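Local coordinates for putative glucoamylase (Bacteroides uniformis, PDB 4GL3), which probably hydrolyses glycosidic bonds, as a putative glucoamylase of the six-hairpin glycosidase clan, at residues 62-67 with 80-85; 85-90 with 148-153; 172-177 with 209-214; 188-193 with 197-202. All blocks are in the same frame, centred on the assembly; numbering follows the deposited sequence.

Interaction 1. Residues 62-67 with 80-85; sequences MAIIVG and ERMLKI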
loop_
_atom_site.group_PDB
_atom_site.type_symbol
_atom_site.label_atom_id
_atom_site.label_comp_id
_atom_site.label_asym_id
_atom_site.label_seq_id
_atom_site.Cartn_x
_atom_site.Cartn_y
_atom_site.Cartn_z
HETATM N N MSE A 62 9.803 -2.025 -0.967
HETATM C CA MSE A 62 9.401 -3.156 -1.791
HETATM C C MSE A 62 9.754 -2.938 -3.271
HETATM O O MSE A 62 10.178 -3.879 -3.942
HETATM C CB MSE A 62 7.922 -3.470 -1.610
HETATM C CG MSE A 62 7.616 -3.946 -0.186
HETATM SE SE MSE A 62 5.779 -4.373 0.270
HETATM C CE MSE A 62 5.133 -2.693 1.044
ATOM N N ALA A 63 9.600 -1.703 -3.755
ATOM C CA ALA A 63 9.997 -1.340 -5.114
ATOM C C ALA A 63 11.489 -1.561 -5.348
ATOM O O ALA A 63 11.900 -2.014 -6.431
ATOM C CB ALA A 63 9.604 0.104 -5.434
ATOM N N ILE A 64 12.320 -1.283 -4.348
ATOM C CA ILE A 64 13.744 -1.544 -4.495
ATOM C C ILE A 64 14.021 -3.057 -4.733
ATOM O O ILE A 64 14.817 -3.425 -5.617
ATOM C CB ILE A 64 14.562 -1.019 -3.320
ATOM C CG1 ILE A 64 14.564 0.512 -3.372
ATOM C CG2 ILE A 64 15.996 -1.557 -3.352
ATOM C CD1 ILE A 64 14.897 1.156 -2.044
ATOM N N ILE A 65 13.361 -3.920 -3.972
ATOM C CA ILE A 65 13.529 -5.369 -4.137
ATOM C C ILE A 65 13.091 -5.809 -5.551
ATOM O O ILE A 65 13.822 -6.563 -6.223
ATOM C CB ILE A 65 12.768 -6.178 -3.064
ATOM C CG1 ILE A 65 13.227 -5.756 -1.637
ATOM C CG2 ILE A 65 12.987 -7.684 -3.288
ATOM C CD1 ILE A 65 12.228 -6.164 -0.543
ATOM N N VAL A 66 11.951 -5.285 -6.021
ATOM C CA VAL A 66 11.464 -5.540 -7.391
ATOM C C VAL A 66 12.518 -5.107 -8.415
ATOM O O VAL A 66 12.889 -5.852 -9.324
ATOM C CB VAL A 66 10.106 -4.841 -7.652
ATOM C CG1 VAL A 66 9.664 -4.956 -9.121
ATOM C CG2 VAL A 66 9.012 -5.408 -6.727
ATOM N N GLY A 67 13.056 -3.916 -8.207
ATOM C CA GLY A 67 14.082 -3.351 -9.106
ATOM C C GLY A 67 15.373 -4.149 -9.199
ATOM O O GLY A 67 15.960 -4.248 -10.284
ATOM N N GLU A 80 22.921 -1.125 -0.838
ATOM C CA GLU A 80 23.501 0.123 -0.363
ATOM C C GLU A 80 22.406 1.124 -0.014
ATOM O O GLU A 80 22.409 1.729 1.093
ATOM C CB GLU A 80 24.471 0.690 -1.415
ATOM C CG GLU A 80 25.067 2.051 -1.056
ATOM C CD GLU A 80 25.999 2.544 -2.147
ATOM O OE1 GLU A 80 25.637 2.443 -3.353
ATOM O OE2 GLU A 80 27.095 3.002 -1.796
ATOM N N ARG A 81 21.445 1.275 -0.930
ATOM C CA ARG A 81 20.283 2.139 -0.690
ATOM C C ARG A 81 19.470 1.677 0.539
ATOM O O ARG A 81 19.092 2.482 1.378
ATOM C CB ARG A 81 19.369 2.176 -1.924
ATOM C CG ARG A 81 18.137 3.100 -1.837
ATOM C CD ARG A 81 18.509 4.568 -1.683
ATOM N NE ARG A 81 19.281 5.068 -2.818
ATOM C CZ ARG A 81 18.754 5.647 -3.896
ATOM N NH1 ARG A 81 17.451 5.860 -4.016
ATOM N NH2 ARG A 81 19.543 6.056 -4.851
HETATM N N MSE A 82 19.165 0.391 0.607
HETATM C CA MSE A 82 18.415 -0.161 1.707
HETATM C C MSE A 82 19.100 0.115 3.064
HETATM O O MSE A 82 18.429 0.483 4.039
HETATM C CB MSE A 82 18.229 -1.676 1.524
HETATM C CG MSE A 82 17.296 -2.324 2.544
HETATM SE SE MSE A 82 15.454 -1.747 2.415
HETATM C CE MSE A 82 15.303 -1.896 0.486
ATOM N N LEU A 83 20.405 -0.072 3.127
ATOM C CA LEU A 83 21.159 0.250 4.338
ATOM C C LEU A 83 21.014 1.739 4.691
ATOM O O LEU A 83 20.806 2.051 5.867
ATOM C CB LEU A 83 22.650 -0.189 4.259
ATOM C CG LEU A 83 23.525 0.016 5.525
ATOM C CD1 LEU A 83 22.885 -0.643 6.753
ATOM C CD2 LEU A 83 24.952 -0.485 5.317
ATOM N N LYS A 84 21.090 2.639 3.707
ATOM C CA LYS A 84 20.885 4.057 3.955
ATOM C C LYS A 84 19.483 4.304 4.599
ATOM O O LYS A 84 19.364 5.041 5.579
ATOM C CB LYS A 84 21.056 4.904 2.678
ATOM C CG LYS A 84 20.851 6.426 2.848
ATOM C CD LYS A 84 21.450 7.242 1.693
ATOM C CE LYS A 84 20.552 7.173 0.476
ATOM N NZ LYS A 84 21.064 7.869 -0.769
ATOM N N ILE A 85 18.454 3.663 4.051
ATOM C CA ILE A 85 17.115 3.821 4.501
ATOM C C ILE A 85 16.943 3.357 5.933
ATOM O O ILE A 85 16.413 4.111 6.755
ATOM C CB ILE A 85 16.095 3.084 3.590
ATOM C CG1 ILE A 85 15.965 3.794 2.240
ATOM C CG2 ILE A 85 14.718 2.999 4.251
ATOM C CD1 ILE A 85 15.309 2.943 1.125
#

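Interaction 2. Residues 85-90 with 148-153; sequences IVRFLS and ENRIRG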
loop_
_atom_site.group_PDB
_atom_site.type_symbol
_atom_site.label_atom_id
_atom_site.label_comp_id
_atom_site.label_asym_id
_atom_site.label_seq_id
_atom_site.Cartn_x
_atom_site.Cartn_y
_atom_site.Cartn_z
ATOM N N ILE A 85 18.454 3.663 4.051
ATOM C CA ILE A 85 17.115 3.821 4.501
ATOM C C ILE A 85 16.943 3.357 5.933
ATOM O O ILE A 85 16.413 4.111 6.755
ATOM C CB ILE A 85 16.095 3.084 3.590
ATOM C CG1 ILE A 85 15.965 3.794 2.240
ATOM C CG2 ILE A 85 14.718 2.999 4.251
ATOM C CD1 ILE A 85 15.309 2.943 1.125
ATOM N N VAL A 86 17.380 2.147 6.240
ATOM C CA VAL A 86 17.146 1.598 7.579
ATOM C C VAL A 86 18.043 2.247 8.626
ATOM O O VAL A 86 17.630 2.422 9.800
ATOM C CB VAL A 86 17.206 0.035 7.617
ATOM C CG1 VAL A 86 16.229 -0.519 6.617
ATOM C CG2 VAL A 86 18.597 -0.521 7.374
ATOM N N ARG A 87 19.230 2.689 8.220
ATOM C CA ARG A 87 20.021 3.508 9.130
ATOM C C ARG A 87 19.322 4.836 9.480
ATOM O O ARG A 87 19.348 5.260 10.623
ATOM C CB ARG A 87 21.431 3.795 8.593
ATOM C CG ARG A 87 22.456 2.730 8.849
ATOM C CD ARG A 87 23.790 3.038 8.176
ATOM N NE ARG A 87 24.834 2.124 8.648
ATOM C CZ ARG A 87 25.980 1.843 8.005
ATOM N NH1 ARG A 87 26.255 2.380 6.812
ATOM N NH2 ARG A 87 26.862 0.984 8.545
ATOM N N PHE A 88 18.757 5.507 8.483
ATOM C CA PHE A 88 18.037 6.746 8.720
ATOM C C PHE A 88 16.812 6.558 9.632
ATOM O O PHE A 88 16.566 7.364 10.544
ATOM C CB PHE A 88 17.599 7.344 7.395
ATOM C CG PHE A 88 17.121 8.770 7.494
ATOM C CD1 PHE A 88 18.022 9.838 7.384
ATOM C CD2 PHE A 88 15.779 9.044 7.634
ATOM C CE1 PHE A 88 17.564 11.139 7.440
ATOM C CE2 PHE A 88 15.324 10.350 7.689
ATOM C CZ PHE A 88 16.209 11.387 7.586
ATOM N N LEU A 89 16.029 5.519 9.383
ATOM C CA LEU A 89 14.840 5.272 10.151
ATOM C C LEU A 89 15.154 4.882 11.616
ATOM O O LEU A 89 14.335 5.129 12.506
ATOM C CB LEU A 89 13.966 4.187 9.524
ATOM C CG LEU A 89 13.320 4.455 8.186
ATOM C CD1 LEU A 89 12.782 3.169 7.584
ATOM C CD2 LEU A 89 12.230 5.518 8.365
ATOM N N SER A 90 16.309 4.244 11.850
ATOM C CA SER A 90 16.648 3.796 13.165
ATOM C C SER A 90 17.470 4.848 13.947
ATOM O O SER A 90 17.725 4.659 15.112
ATOM C CB SER A 90 17.444 2.444 13.112
ATOM O OG SER A 90 18.626 2.580 12.344
ATOM N N GLU A 148 24.517 -6.562 4.259
ATOM C CA GLU A 148 23.241 -7.258 4.401
ATOM C C GLU A 148 23.104 -7.790 5.822
ATOM O O GLU A 148 22.000 -7.876 6.333
ATOM C CB GLU A 148 23.046 -8.359 3.343
ATOM C CG GLU A 148 23.144 -7.815 1.927
ATOM C CD GLU A 148 22.580 -8.729 0.848
ATOM O OE1 GLU A 148 21.927 -9.763 1.168
ATOM O OE2 GLU A 148 22.764 -8.373 -0.344
ATOM N N ASN A 149 24.210 -8.107 6.478
ATOM C CA ASN A 149 24.142 -8.480 7.887
ATOM C C ASN A 149 23.566 -7.315 8.676
ATOM O O ASN A 149 22.721 -7.523 9.552
ATOM C CB ASN A 149 25.506 -8.892 8.443
ATOM C CG ASN A 149 25.999 -10.214 7.878
ATOM O OD1 ASN A 149 25.222 -11.010 7.325
ATOM N ND2 ASN A 149 27.305 -10.459 8.012
ATOM N N ARG A 150 23.980 -6.099 8.318
ATOM C CA ARG A 150 23.594 -4.902 9.056
ATOM C C ARG A 150 22.150 -4.510 8.743
ATOM O O ARG A 150 21.421 -4.103 9.626
ATOM C CB ARG A 150 24.531 -3.775 8.699
ATOM C CG ARG A 150 24.341 -2.489 9.499
ATOM C CD ARG A 150 25.209 -2.483 10.752
ATOM N NE ARG A 150 24.464 -2.831 11.965
ATOM C CZ ARG A 150 23.929 -1.958 12.822
ATOM N NH1 ARG A 150 24.035 -0.642 12.624
ATOM N NH2 ARG A 150 23.265 -2.405 13.895
ATOM N N ILE A 151 21.743 -4.622 7.476
ATOM C CA ILE A 151 20.348 -4.466 7.098
ATOM C C ILE A 151 19.430 -5.335 7.952
ATOM O O ILE A 151 18.454 -4.859 8.514
ATOM C CB ILE A 151 20.095 -4.790 5.602
ATOM C CG1 ILE A 151 20.675 -3.704 4.666
ATOM C CG2 ILE A 151 18.602 -4.880 5.352
ATOM C CD1 ILE A 151 20.821 -4.093 3.199
ATOM N N ARG A 152 19.717 -6.623 8.024
ATOM C CA ARG A 152 18.870 -7.549 8.796
ATOM C C ARG A 152 18.847 -7.220 10.281
ATOM O O ARG A 152 17.787 -7.284 10.908
ATOM C CB ARG A 152 19.333 -9.027 8.598
ATOM C CG ARG A 152 19.042 -9.579 7.197
ATOM C CD ARG A 152 19.189 -11.088 7.133
ATOM N NE ARG A 152 20.443 -11.580 7.737
ATOM C CZ ARG A 152 21.634 -11.568 7.151
ATOM N NH1 ARG A 152 21.790 -11.088 5.918
ATOM N NH2 ARG A 152 22.695 -12.047 7.798
ATOM N N GLY A 153 20.017 -6.913 10.843
ATOM C CA GLY A 153 20.149 -6.552 12.275
ATOM C C GLY A 153 19.348 -5.322 12.636
ATOM O O GLY A 153 18.625 -5.299 13.659
#

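Interaction 3. Residues 172-177 with 209-214; sequences DVMYWH and YPIAES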
loop_
_atom_site.group_PDB
_atom_site.type_symbol
_atom_site.label_atom_id
_atom_site.label_comp_id
_atom_site.label_asym_id
_atom_site.label_seq_id
_atom_site.Cartn_x
_atom_site.Cartn_y
_atom_site.Cartn_z
ATOM N N ASP A 172 -9.962 -3.600 23.525
ATOM C CA ASP A 172 -10.075 -4.582 22.456
ATOM C C ASP A 172 -10.237 -3.929 21.060
ATOM O O ASP A 172 -11.152 -4.268 20.304
ATOM C CB ASP A 172 -11.240 -5.531 22.760
ATOM C CG ASP A 172 -10.922 -6.505 23.891
ATOM O OD1 ASP A 172 -9.789 -7.000 23.937
ATOM O OD2 ASP A 172 -11.830 -6.778 24.717
ATOM N N VAL A 173 -9.314 -3.046 20.695
ATOM C CA VAL A 173 -9.299 -2.403 19.391
ATOM C C VAL A 173 -7.945 -1.676 19.357
ATOM O O VAL A 173 -7.286 -1.483 20.392
ATOM C CB VAL A 173 -10.469 -1.383 19.275
ATOM C CG1 VAL A 173 -10.269 -0.230 20.245
ATOM C CG2 VAL A 173 -10.662 -0.853 17.863
HETATM N N MSE A 174 -7.524 -1.289 18.172
HETATM C CA MSE A 174 -6.271 -0.514 17.993
HETATM C C MSE A 174 -6.613 0.875 17.491
HETATM O O MSE A 174 -7.615 1.045 16.796
HETATM C CB MSE A 174 -5.287 -1.201 17.016
HETATM C CG MSE A 174 -4.816 -2.559 17.501
HETATM SE SE MSE A 174 -3.770 -3.493 16.154
HETATM C CE MSE A 174 -2.045 -2.680 16.583
ATOM N N TYR A 175 -5.819 1.860 17.944
ATOM C CA TYR A 175 -5.965 3.250 17.609
ATOM C C TYR A 175 -4.881 3.629 16.604
ATOM O O TYR A 175 -3.747 3.149 16.686
ATOM C CB TYR A 175 -5.895 4.140 18.893
ATOM C CG TYR A 175 -7.152 4.013 19.711
ATOM C CD1 TYR A 175 -7.317 2.938 20.614
ATOM C CD2 TYR A 175 -8.206 4.920 19.557
ATOM C CE1 TYR A 175 -8.481 2.785 21.342
ATOM C CE2 TYR A 175 -9.395 4.766 20.257
ATOM C CZ TYR A 175 -9.538 3.708 21.158
ATOM O OH TYR A 175 -10.713 3.542 21.844
ATOM N N TRP A 176 -5.263 4.526 15.699
ATOM C CA TRP A 176 -4.482 4.928 14.527
ATOM C C TRP A 176 -3.262 5.805 14.925
ATOM O O TRP A 176 -2.207 5.635 14.344
ATOM C CB TRP A 176 -5.384 5.658 13.524
ATOM C CG TRP A 176 -4.890 5.850 12.108
ATOM C CD1 TRP A 176 -3.702 6.433 11.679
ATOM C CD2 TRP A 176 -5.597 5.498 10.930
ATOM N NE1 TRP A 176 -3.647 6.444 10.320
ATOM C CE2 TRP A 176 -4.787 5.868 9.826
ATOM C CE3 TRP A 176 -6.832 4.925 10.700
ATOM C CZ2 TRP A 176 -5.166 5.631 8.501
ATOM C CZ3 TRP A 176 -7.236 4.703 9.364
ATOM C CH2 TRP A 176 -6.398 5.057 8.291
ATOM N N HIS A 177 -3.426 6.692 15.911
ATOM C CA HIS A 177 -2.459 7.719 16.230
ATOM C C HIS A 177 -2.177 7.755 17.744
ATOM O O HIS A 177 -2.973 7.281 18.592
ATOM C CB HIS A 177 -2.944 9.116 15.853
ATOM C CG HIS A 177 -3.648 9.215 14.536
ATOM N ND1 HIS A 177 -5.006 8.991 14.405
ATOM C CD2 HIS A 177 -3.204 9.631 13.315
ATOM C CE1 HIS A 177 -5.352 9.229 13.144
ATOM N NE2 HIS A 177 -4.272 9.604 12.461
ATOM N N TYR A 209 5.663 -6.976 21.725
ATOM C CA TYR A 209 4.514 -6.179 22.182
ATOM C C TYR A 209 3.233 -6.606 21.430
ATOM O O TYR A 209 2.585 -5.792 20.793
ATOM C CB TYR A 209 4.795 -4.713 21.889
ATOM C CG TYR A 209 6.019 -4.189 22.566
ATOM C CD1 TYR A 209 5.971 -3.800 23.921
ATOM C CD2 TYR A 209 7.244 -4.093 21.880
ATOM C CE1 TYR A 209 7.110 -3.327 24.576
ATOM C CE2 TYR A 209 8.390 -3.627 22.528
ATOM C CZ TYR A 209 8.313 -3.228 23.857
ATOM O OH TYR A 209 9.424 -2.778 24.514
ATOM N N PRO A 210 2.897 -7.886 21.474
ATOM C CA PRO A 210 1.742 -8.386 20.692
ATOM C C PRO A 210 0.389 -7.979 21.294
ATOM O O PRO A 210 0.283 -7.731 22.509
ATOM C CB PRO A 210 1.870 -9.901 20.792
ATOM C CG PRO A 210 2.550 -10.114 22.117
ATOM C CD PRO A 210 3.554 -8.954 22.225
ATOM N N ILE A 211 -0.607 -7.910 20.430
ATOM C CA ILE A 211 -2.013 -7.730 20.832
ATOM C C ILE A 211 -2.662 -9.054 21.219
ATOM O O ILE A 211 -2.274 -10.119 20.753
ATOM C CB ILE A 211 -2.832 -7.016 19.728
ATOM C CG1 ILE A 211 -2.891 -7.901 18.443
ATOM C CG2 ILE A 211 -2.264 -5.630 19.424
ATOM C CD1 ILE A 211 -3.921 -7.477 17.446
ATOM N N ALA A 212 -3.656 -8.980 22.101
ATOM C CA ALA A 212 -4.523 -10.115 22.388
ATOM C C ALA A 212 -5.388 -10.423 21.138
ATOM O O ALA A 212 -5.670 -9.552 20.326
ATOM C CB ALA A 212 -5.405 -9.826 23.634
ATOM N N GLU A 213 -5.806 -11.670 20.990
ATOM C CA GLU A 213 -6.658 -12.072 19.868
ATOM C C GLU A 213 -7.956 -11.314 19.847
ATOM O O GLU A 213 -8.463 -10.978 18.770
ATOM C CB GLU A 213 -6.966 -13.586 19.945
ATOM C CG GLU A 213 -5.723 -14.434 19.727
ATOM C CD GLU A 213 -5.915 -15.865 20.190
ATOM O OE1 GLU A 213 -7.064 -16.372 20.036
ATOM O OE2 GLU A 213 -4.931 -16.460 20.706
ATOM N N SER A 214 -8.500 -11.058 21.029
ATOM C CA SER A 214 -9.765 -10.356 21.150
ATOM C C SER A 214 -9.709 -8.906 20.563
ATOM O O SER A 214 -10.753 -8.343 20.176
ATOM C CB SER A 214 -10.195 -10.344 22.622
ATOM O OG SER A 214 -9.231 -9.540 23.341
#

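Interaction 4. Residues 188-193 with 197-202; sequences HQIKGH and HIVYIL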
loop_
_atom_site.group_PDB
_atom_site.type_symbol
_atom_site.label_atom_id
_atom_site.label_comp_id
_atom_site.label_asym_id
_atom_site.label_seq_id
_atom_site.Cartn_x
_atom_site.Cartn_y
_atom_site.Cartn_z
ATOM N N HIS A 188 -9.105 7.689 16.846
ATOM C CA HIS A 188 -9.566 7.060 15.592
ATOM C C HIS A 188 -9.339 5.534 15.725
ATOM O O HIS A 188 -8.231 5.052 15.584
ATOM C CB HIS A 188 -8.784 7.684 14.441
ATOM C CG HIS A 188 -9.286 7.355 13.072
ATOM N ND1 HIS A 188 -9.903 6.169 12.756
ATOM C CD2 HIS A 188 -9.176 8.035 11.909
ATOM C CE1 HIS A 188 -10.200 6.153 11.472
ATOM N NE2 HIS A 188 -9.768 7.273 10.933
ATOM N N GLN A 189 -10.396 4.793 16.057
ATOM C CA GLN A 189 -10.314 3.338 16.136
ATOM C C GLN A 189 -10.127 2.745 14.730
ATOM O O GLN A 189 -10.747 3.219 13.762
ATOM C CB GLN A 189 -11.587 2.799 16.749
ATOM C CG GLN A 189 -11.824 3.121 18.213
ATOM C CD GLN A 189 -13.163 2.553 18.724
ATOM O OE1 GLN A 189 -13.658 1.563 18.219
ATOM N NE2 GLN A 189 -13.757 3.216 19.682
ATOM N N ILE A 190 -9.260 1.759 14.599
ATOM C CA ILE A 190 -9.042 1.123 13.295
ATOM C C ILE A 190 -10.068 -0.006 13.181
ATOM O O ILE A 190 -9.946 -1.064 13.831
ATOM C CB ILE A 190 -7.603 0.576 13.161
ATOM C CG1 ILE A 190 -6.582 1.719 13.393
ATOM C CG2 ILE A 190 -7.381 -0.120 11.778
ATOM C CD1 ILE A 190 -5.129 1.276 13.394
ATOM N N LYS A 191 -11.085 0.235 12.372
ATOM C CA LYS A 191 -12.227 -0.667 12.240
ATOM C C LYS A 191 -12.250 -1.178 10.800
ATOM O O LYS A 191 -11.933 -0.436 9.883
ATOM C CB LYS A 191 -13.537 0.077 12.488
ATOM C CG LYS A 191 -13.676 0.701 13.846
ATOM C CD LYS A 191 -13.692 -0.272 15.031
ATOM C CE LYS A 191 -15.007 -0.947 15.263
ATOM N NZ LYS A 191 -14.976 -1.923 16.415
ATOM N N GLY A 192 -12.554 -2.451 10.624
ATOM C CA GLY A 192 -12.551 -3.080 9.281
ATOM C C GLY A 192 -13.824 -2.828 8.494
ATOM O O GLY A 192 -14.789 -2.364 9.059
ATOM N N HIS A 193 -13.879 -3.152 7.197
ATOM C CA HIS A 193 -12.762 -3.692 6.406
ATOM C C HIS A 193 -12.311 -2.598 5.440
ATOM O O HIS A 193 -13.016 -2.271 4.484
ATOM C CB HIS A 193 -13.137 -4.946 5.601
ATOM C CG HIS A 193 -11.978 -5.506 4.831
ATOM N ND1 HIS A 193 -11.067 -6.376 5.390
ATOM C CD2 HIS A 193 -11.537 -5.253 3.574
ATOM C CE1 HIS A 193 -10.117 -6.638 4.511
ATOM N NE2 HIS A 193 -10.392 -5.989 3.391
ATOM N N HIS A 197 -5.840 -3.686 7.381
ATOM C CA HIS A 197 -5.829 -5.066 7.901
ATOM C C HIS A 197 -4.466 -5.469 8.512
ATOM O O HIS A 197 -4.375 -6.132 9.594
ATOM C CB HIS A 197 -6.220 -6.023 6.757
ATOM C CG HIS A 197 -6.683 -7.374 7.196
ATOM N ND1 HIS A 197 -6.904 -8.394 6.295
ATOM C CD2 HIS A 197 -6.990 -7.873 8.420
ATOM C CE1 HIS A 197 -7.333 -9.464 6.948
ATOM N NE2 HIS A 197 -7.414 -9.169 8.235
ATOM N N ILE A 198 -3.413 -5.038 7.826
ATOM C CA ILE A 198 -2.044 -5.423 8.148
ATOM C C ILE A 198 -1.606 -4.921 9.522
ATOM O O ILE A 198 -0.696 -5.509 10.151
ATOM C CB ILE A 198 -1.037 -4.932 7.046
ATOM C CG1 ILE A 198 0.304 -5.633 7.152
ATOM C CG2 ILE A 198 -0.776 -3.434 7.129
ATOM C CD1 ILE A 198 0.311 -7.003 6.588
ATOM N N VAL A 199 -2.219 -3.837 9.992
ATOM C CA VAL A 199 -1.921 -3.361 11.316
ATOM C C VAL A 199 -2.235 -4.415 12.387
ATOM O O VAL A 199 -1.453 -4.604 13.326
ATOM C CB VAL A 199 -2.677 -2.029 11.637
ATOM C CG1 VAL A 199 -2.253 -1.509 13.019
ATOM C CG2 VAL A 199 -2.399 -0.997 10.536
ATOM N N TYR A 200 -3.379 -5.089 12.253
ATOM C CA TYR A 200 -3.771 -6.134 13.205
ATOM C C TYR A 200 -2.932 -7.387 13.043
ATOM O O TYR A 200 -2.562 -8.004 14.048
ATOM C CB TYR A 200 -5.254 -6.483 13.082
ATOM C CG TYR A 200 -6.137 -5.422 13.705
ATOM C CD1 TYR A 200 -6.505 -4.262 12.991
ATOM C CD2 TYR A 200 -6.561 -5.530 15.030
ATOM C CE1 TYR A 200 -7.275 -3.258 13.588
ATOM C CE2 TYR A 200 -7.332 -4.525 15.625
ATOM C CZ TYR A 200 -7.686 -3.395 14.920
ATOM O OH TYR A 200 -8.481 -2.410 15.539
ATOM N N ILE A 201 -2.610 -7.754 11.794
ATOM C CA ILE A 201 -1.748 -8.922 11.550
ATOM C C ILE A 201 -0.350 -8.704 12.161
ATOM O O ILE A 201 0.146 -9.579 12.837
ATOM C CB ILE A 201 -1.579 -9.251 10.034
ATOM C CG1 ILE A 201 -2.912 -9.439 9.292
ATOM C CG2 ILE A 201 -0.640 -10.428 9.812
ATOM C CD1 ILE A 201 -3.902 -10.247 9.995
ATOM N N LEU A 202 0.266 -7.531 11.938
ATOM C CA LEU A 202 1.580 -7.253 12.531
ATOM C C LEU A 202 1.474 -7.175 14.062
ATOM O O LEU A 202 2.330 -7.713 14.793
ATOM C CB LEU A 202 2.195 -5.974 11.967
ATOM C CG LEU A 202 2.581 -6.000 10.460
ATOM C CD1 LEU A 202 3.072 -4.652 9.942
ATOM C CD2 LEU A 202 3.611 -7.082 10.222
#

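Interaction 1. Residues 62-67 with 80-85
Ile64 projects from helix 54-69 toward helix 75-90 and touches three side chains of 80-85. Its CG1 lies anti to the carbonyl carbon (chi1 -70°) and the rest of the chain is extended, which carries CD1 across to the partner helix. There Ile64 CD1 meets Ile85 CD1 tip to tip at 3.7 Å. The same methyl rests against the aliphatic part of Arg81, with Ile64 CD1 3.8 Å from Arg81 CG and the two side chains nearly perpendicular. The other branch of the isoleucine serves Met82, a selenomethionine: Ile64 CG2 lies 3.9 Å from Met82 CE. Met82 leaves its helix with CG anti to the backbone N, then bends at chi2 and again at chi3 (46°), and the double bend swings the terminal methyl back toward Ile64. The guanidinium of Arg81 turns from the apolar contact to bond Trp31 O through NH1 and to make a cation-pi contact with Trp31. The segment axes run antiparallel at 169°, 10.8 Å apart, wide enough for branched and long side chains to fill the gap. Two successive antiparallel helices joined by a short connection form an antiparallel alpha-helical hairpin, consistent with the placing of the protein in the six-hairpin clan.

Interaction 2. Residues 85-90 with 148-153
Val86 and Ile151 supply the apolar part of this contact between helices 75-90 and 146-161. Val86 CG2 lies 4.3 Å from Ile151 CA, so the valine methyl rests against the backbone of the partner helix more than against the isoleucine tip. Ile154 and Leu134 also pack on Val86, Ile151 reaches on to Met82, and both residues are buried. The second kind of contact joins two arginines at the exposed side of the contact. Arg87 NH2 comes within 4.4 Å of Arg150 CG, obliquely to the guanidinium. The charged groups keep somewhat apart, with Arg87 NE 4.9 Å from Arg150 NH1, and a bound PEG fragment lies about 4 Å from the Arg150 side chain. Hydrogen bonds act inside each helix. Ser90 OG, with chi1 at 58°, turns back to donate to Val86 O over 2.7 Å, and that carbonyl also accepts from Ser90 N. On 148-153, Arg152 NH2 gives a bent bond of 2.8 Å to Asn149 OD1, while Arg152 NH1 is held by the carbonyls of Phe141 and Lys143. The contact joins two helices whose segments lie 58 residues apart in the chain, consistent with the helical barrel expected of the six-hairpin glycosidase clan.

Interaction 3. Residues 172-177 with 209-214
The carboxylate of Asp172 is the flat group that touches across this contact: Ser214 approaches its OD1 from above the plane, 52° out of it. Among the other flat groups of 172-177, the His177 ring has Trp176 CD1 over one face, 3.3 Å above the plane and offset toward the rim, and the Trp176 ring meets that of His188 with planes at about 40°. The arrangement is a loop packed on the first turn of helix 213-220 and on the loop that leads into it, within a protein assigned to the six-hairpin glycosidases. Asp172 sits beside that turn, where the positive end of the helix dipole may favour its negative charge; Val215 and Lys218 of the same helix also touch it. Farther along the loop the contact becomes apolar. Met174, a selenomethionine, is extended up to its SE and then bends at chi3 (85°), which lays its end at about a right angle across Ile211. Met174 CE is 4.1 Å from Ile211 CG2, and Met174 SE is 4.2 Å from Ile211 CD1. Val199, Val215 and Ile124 close round the same methionine, so the loop also leans on helices 197-205 and 124-140. Ser214 OG stands between its own backbone N and carbonyl carbon and donates to Asp172 OD1 over 2.7 Å.

Interaction 4. Residues 188-193 with 197-202
Tyr200 OH is gripped from two directions: it donates to Ile190 O at 2.6 Å and receives the backbone N-H of Met174. The bond to Ile190 lies in the carbonyl plane, with a C=O...O angle of 146°, and Ile190 O sits at the edge of the phenol ring. The isoleucine side chain and the phenol ring lie alongside each other, pointing opposite ways, with Ile190 CG2 3.6 Å from Tyr200 CE1. The longer branch of Ile190, with CG1 anti to the carbonyl carbon, carries CD1 onto the helix, where Ile190 CD1 meets Val199 CG1 at 4.0 Å. Farther along the loop two histidines form an offset edge-to-face pair, the edge of His193 turned toward the face of His197. Their centroids are 5.6 Å apart and the planes stand at 72°; Gly192 and His193 are joined by a cis peptide. His197 is fixed in rotation by both nitrogens, ND1 bonded to Tyr256 OH and NE2 to Tyr216 OH, while the Trp220 ring lies nearly parallel to it. Every touching residue is buried. The loop 188-193 thus turns back upon the helix it leads into, 197-205, with helix 124-140 packing on Val199 and Ile190, and helix 213-220 packing against Tyr200 and Ile190.

In the fold
The four contacts fall into two pairs. Interactions 1 and 2 share helix 75-90 and Ile85, their centres 11 Å apart; helix 75-90 therefore packs on helix 54-69 in one and on helix 146-161 in the other, and Leu83 CD1 lies 3.6 Å from Arg150 CG. Interactions 3 and 4 are closer still, with centres 8 Å apart, and interaction 4 is nested in the loop that interaction 3 closes. Their loops are sewn together where Met174 O approaches Ile190 N at 2.8 Å, a probable hydrogen bond. Between the pairs, interactions 1 and 4 come nearest, about 8 Å between closest atoms. Helix 124-140 touches side chains of all four. A glycerol, probably from crystallisation, is hydrogen-bonded to His177 NE2.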